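Local coordinates for SLT domain-containing protein (Bdellovibrio bacteriovorus HD100, PDB 6TAB) that probably cleaves peptidoglycan as a lysozyme-like hydrolase with altered substrate specificity, easing the predator's exit from its prey cell, at residues D205-V208 against S209-G212; A215-D219 against G220-G224. All coordinates share one frame; numbering follows the deposited sequence.

Contact 1 and contact 2 follow each other along the chain, and their centres lie about 12 Å apart. Contact 1 is the C-terminal end of helix 193-211. Contact 2 is the small beta hairpin of strands 217-218 and 221-222, which comes right after that helix. Both belong to the SLT domain, on the same side of the chain's centre and at the surface. They also touch. Asp211 OD2 and Gly224 N are 2.8 Å apart, a probable hydrogen bond, and Trp207 CB packs on Gly224 O. The base of the hairpin is thus held against the helix end of this lysozyme-like domain.

Contact 1 (D205-V208 against S209-G212); sequences DRWV and SRDG
Trp207 and Arg210 run side by side on the last turns of a helix and point the same way. The nearest pair of side-chain atoms is Trp207 CZ3 and Arg210 CD, 3.6 Å apart. CD sits oblique to the indole, so this is plain van der Waals packing. The guanidinium plane is turned 77° from the ring, which rules out a parallel stack. Arg210 CG stands anti to the backbone N and the chain stays extended, which carries CD alongside the indole.

The Trp207 ring is also approached by its chain neighbour. Arg206 CD lies over the centre of one face, 3.7 Å above the plane, and Trp207 CZ2 meets the edge of the Arg206 guanidinium. The indole thus meets a CD methylene of each arginine, and the guanidinium edge of Arg206. With CG beside the backbone N (chi1 -68°), Asp211 turns its carboxylate back over the preceding turn. Asp211 CB comes within 3.2 Å of Trp207 O. Trp207 O also accepts the bond from Asp211 N, at 2.9 Å.

The backbone bonds are those of an alpha helix. Arg210 N bonds to Arg206 O at 3.1 Å, and Gly212 N bonds to Val208 O at 2.9 Å. Gly212 then takes a positive phi (75°) and leaves the helix.

Polar and apolar side chains tie helix 193-211 to its surroundings. Asp205 binds Leu105 N and Asn104, while Val208 packs on Leu105. Trp207 NE1 is hydrogen-bonded to Tyr180 OH, beyond helix 174-178. Asp211 forms a salt bridge with Arg227 through OD1 and turns OD2 to Gly224, so the helix end is fastened to the chain that follows strand 221-222.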
loop_
_atom_site.group_PDB
_atom_site.type_symbol
_atom_site.label_atom_id
_atom_site.label_comp_id
_atom_site.label_asym_id
_atom_site.label_seq_id
_atom_site.Cartn_x
_atom_site.Cartn_y
_atom_site.Cartn_z
ATOM N N ASP A 205 5.862 2.754 -5.476
ATOM C CA ASP A 205 7.196 3.038 -6.033
ATOM C C ASP A 205 7.138 4.222 -7.034
ATOM O O ASP A 205 8.083 5.043 -7.101
ATOM C CB ASP A 205 7.821 1.801 -6.696
ATOM C CG ASP A 205 9.268 1.962 -7.122
ATOM O OD1 ASP A 205 10.147 1.882 -6.219
ATOM O OD2 ASP A 205 9.522 2.133 -8.346
ATOM N N ARG A 206 6.084 4.329 -7.800
ATOM C CA ARG A 206 5.940 5.431 -8.723
ATOM C C ARG A 206 5.630 6.732 -7.988
ATOM O O ARG A 206 6.362 7.688 -8.142
ATOM C CB ARG A 206 4.817 5.178 -9.741
ATOM C CG ARG A 206 4.745 6.329 -10.767
ATOM C CD ARG A 206 3.488 6.498 -11.544
ATOM N NE ARG A 206 3.333 5.504 -12.548
ATOM C CZ ARG A 206 2.256 5.368 -13.363
ATOM N NH1 ARG A 206 1.157 6.158 -13.318
ATOM N NH2 ARG A 206 2.270 4.372 -14.198
ATOM N N TRP A 207 4.560 6.769 -7.183
ATOM C CA TRP A 207 4.082 8.069 -6.652
ATOM C C TRP A 207 4.869 8.592 -5.439
ATOM O O TRP A 207 5.067 9.816 -5.326
ATOM C CB TRP A 207 2.585 8.058 -6.375
ATOM C CG TRP A 207 1.733 7.805 -7.576
ATOM C CD1 TRP A 207 0.835 6.788 -7.720
ATOM C CD2 TRP A 207 1.651 8.594 -8.759
ATOM N NE1 TRP A 207 0.194 6.896 -8.910
ATOM C CE2 TRP A 207 0.693 7.971 -9.598
ATOM C CE3 TRP A 207 2.294 9.745 -9.214
ATOM C CZ2 TRP A 207 0.312 8.487 -10.829
ATOM C CZ3 TRP A 207 1.935 10.240 -10.453
ATOM C CH2 TRP A 207 0.976 9.613 -11.255
ATOM N N VAL A 208 5.223 7.727 -4.469
ATOM C CA VAL A 208 6.001 8.207 -3.325
ATOM C C VAL A 208 7.340 8.795 -3.818
ATOM O O VAL A 208 7.790 9.838 -3.325
ATOM C CB VAL A 208 6.148 7.135 -2.225
ATOM C CG1 VAL A 208 6.990 7.640 -1.041
ATOM C CG2 VAL A 208 4.778 6.671 -1.712
ATOM N N SER A 209 8.016 8.191 -4.858
ATOM C CA SER A 209 9.320 8.649 -5.417
ATOM C C SER A 209 9.185 9.913 -6.289
ATOM O O SER A 209 10.092 10.777 -6.278
ATOM C CB SER A 209 10.013 7.531 -6.174
ATOM O OG SER A 209 11.234 7.974 -6.747
ATOM N N ARG A 210 8.045 9.962 -6.988
ATOM C CA ARG A 210 7.829 11.173 -7.862
ATOM C C ARG A 210 7.493 12.385 -6.977
ATOM O O ARG A 210 7.939 13.534 -7.251
ATOM C CB ARG A 210 6.705 10.939 -8.890
ATOM C CG ARG A 210 6.296 12.121 -9.773
ATOM C CD ARG A 210 5.114 11.830 -10.698
ATOM N NE ARG A 210 4.823 12.904 -11.659
ATOM C CZ ARG A 210 5.221 12.934 -12.928
ATOM N NH1 ARG A 210 5.916 11.937 -13.445
ATOM N NH2 ARG A 210 4.927 13.975 -13.688
ATOM N N ASP A 211 6.668 12.174 -5.935
ATOM C CA ASP A 211 6.094 13.292 -5.164
ATOM C C ASP A 211 6.957 13.633 -3.918
ATOM O O ASP A 211 6.760 14.705 -3.298
ATOM C CB ASP A 211 4.645 12.971 -4.775
ATOM C CG ASP A 211 3.650 12.913 -5.932
ATOM O OD1 ASP A 211 3.951 13.538 -7.024
ATOM O OD2 ASP A 211 2.569 12.267 -5.749
ATOM N N GLY A 212 7.784 12.686 -3.459
ATOM C CA GLY A 212 8.644 12.892 -2.297
ATOM C C GLY A 212 7.927 12.856 -0.952
ATOM O O GLY A 212 8.442 13.448 0.026
#

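Contact 2 (A215-D219 against G220-G224)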
loop_
_atom_site.group_PDB
_atom_site.type_symbol
_atom_site.label_atom_id
_atom_site.label_comp_id
_atom_site.label_asym_id
_atom_site.label_seq_id
_atom_site.Cartn_x
_atom_site.Cartn_y
_atom_site.Cartn_z
ATOM N N ALA A 215 1.722 10.752 1.596
ATOM C CA ALA A 215 0.307 11.089 1.337
ATOM C C ALA A 215 0.158 12.622 1.365
ATOM O O ALA A 215 1.127 13.354 1.116
ATOM C CB ALA A 215 -0.580 10.335 2.320
ATOM N N GLY A 216 -1.055 13.108 1.643
ATOM C CA GLY A 216 -1.377 14.545 1.799
ATOM C C GLY A 216 -1.838 15.207 0.497
ATOM O O GLY A 216 -1.735 14.660 -0.594
ATOM N N LYS A 217 -2.439 16.391 0.658
ATOM C CA LYS A 217 -2.928 17.198 -0.434
ATOM C C LYS A 217 -2.100 18.495 -0.480
ATOM O O LYS A 217 -1.996 19.196 0.514
ATOM C CB LYS A 217 -4.419 17.502 -0.256
ATOM C CG LYS A 217 -5.098 18.190 -1.432
ATOM C CD LYS A 217 -6.537 18.643 -1.162
ATOM C CE LYS A 217 -7.576 17.699 -1.703
ATOM N NZ LYS A 217 -8.856 18.404 -1.936
ATOM N N VAL A 218 -1.518 18.794 -1.641
ATOM C CA VAL A 218 -0.665 19.971 -1.814
ATOM C C VAL A 218 -1.151 20.746 -3.044
ATOM O O VAL A 218 -1.230 20.188 -4.142
ATOM C CB VAL A 218 0.819 19.588 -1.966
ATOM C CG1 VAL A 218 1.675 20.827 -2.180
ATOM C CG2 VAL A 218 1.345 18.779 -0.779
ATOM N N ASP A 219 -1.442 22.041 -2.848
ATOM C CA ASP A 219 -1.973 22.916 -3.888
ATOM C C ASP A 219 -3.162 22.255 -4.602
ATOM O O ASP A 219 -3.255 22.303 -5.827
ATOM C CB ASP A 219 -0.874 23.307 -4.884
ATOM C CG ASP A 219 0.282 24.083 -4.262
ATOM O OD1 ASP A 219 0.076 24.686 -3.180
ATOM O OD2 ASP A 219 1.388 24.084 -4.861
ATOM N N GLY A 220 -4.073 21.650 -3.826
ATOM C CA GLY A 220 -5.334 21.082 -4.338
ATOM C C GLY A 220 -5.228 19.677 -4.923
ATOM O O GLY A 220 -6.234 19.137 -5.364
ATOM N N ALA A 221 -4.035 19.061 -4.922
ATOM C CA ALA A 221 -3.803 17.739 -5.562
ATOM C C ALA A 221 -3.315 16.695 -4.540
ATOM O O ALA A 221 -2.393 16.955 -3.801
ATOM C CB ALA A 221 -2.796 17.910 -6.677
ATOM N N TRP A 222 -3.914 15.494 -4.538
ATOM C CA TRP A 222 -3.459 14.381 -3.690
ATOM C C TRP A 222 -2.090 13.870 -4.173
ATOM O O TRP A 222 -1.825 13.823 -5.401
ATOM C CB TRP A 222 -4.507 13.253 -3.638
ATOM C CG TRP A 222 -5.793 13.640 -2.968
ATOM C CD1 TRP A 222 -7.011 13.872 -3.546
ATOM C CD2 TRP A 222 -5.986 13.860 -1.559
ATOM N NE1 TRP A 222 -7.930 14.231 -2.597
ATOM C CE2 TRP A 222 -7.333 14.238 -1.365
ATOM C CE3 TRP A 222 -5.142 13.800 -0.451
ATOM C CZ2 TRP A 222 -7.855 14.531 -0.104
ATOM C CZ3 TRP A 222 -5.659 14.081 0.794
ATOM C CH2 TRP A 222 -6.990 14.462 0.962
ATOM N N LYS A 223 -1.232 13.481 -3.209
ATOM C CA LYS A 223 0.160 13.099 -3.459
ATOM C C LYS A 223 0.472 11.699 -2.898
ATOM O O LYS A 223 -0.244 11.155 -2.011
ATOM C CB LYS A 223 1.102 14.124 -2.819
ATOM C CG LYS A 223 0.979 15.538 -3.371
ATOM C CD LYS A 223 1.329 15.711 -4.847
ATOM C CE LYS A 223 1.174 17.144 -5.325
ATOM N NZ LYS A 223 1.403 17.255 -6.783
ATOM N N GLY A 224 1.569 11.095 -3.396
ATOM C CA GLY A 224 2.024 9.792 -2.899
ATOM C C GLY A 224 0.950 8.723 -3.049
ATOM O O GLY A 224 0.234 8.635 -4.068
HETATM O O HOH W 1 0.484 20.182 -6.328
#
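Lys217 packs over Trp222 in a two-stranded antiparallel beta hairpin, closed by a type I' turn from Val218 to Ala221. The two residues form a non-hydrogen-bonded pair, with side chains on the same face. Lys217 CB starts the contact. In a CH-pi contact over the ring face, Lys217 CB is 3.9 Å from the centroid of the six-membered ring of Trp222. Lys217 CG, anti to the backbone N (chi1 -172°), leans over the turn, 3.8 Å from Gly220 C. CD stays near Gly220. The chain then bends at chi3 (-99°) and swings Lys217 CE back over the indole, 3.5 Å from Trp222 CE2. CE is on the ring face but offset toward the rim. The lysine thus touches the ring at two places, and NZ continues past it. Arg233 adds a cation-pi contact to Trp222.

The strands are joined by backbone bonds. Val218 N and Ala221 O are 3.0 Å apart, in a nearly straight bond (167°), and Ala221 N returns a bond to Val218 O. Gly216 O takes Lys223 N at 2.9 Å. Asp219 and Gly220, both with positive phi, make the corner.

On the side of Val218 and Ala221, the Lys223 side chain crosses that of Val218 at about a right angle. A water donates to Val218 O at 2.8 Å and accepts from Lys223 NZ at 3.1 Å.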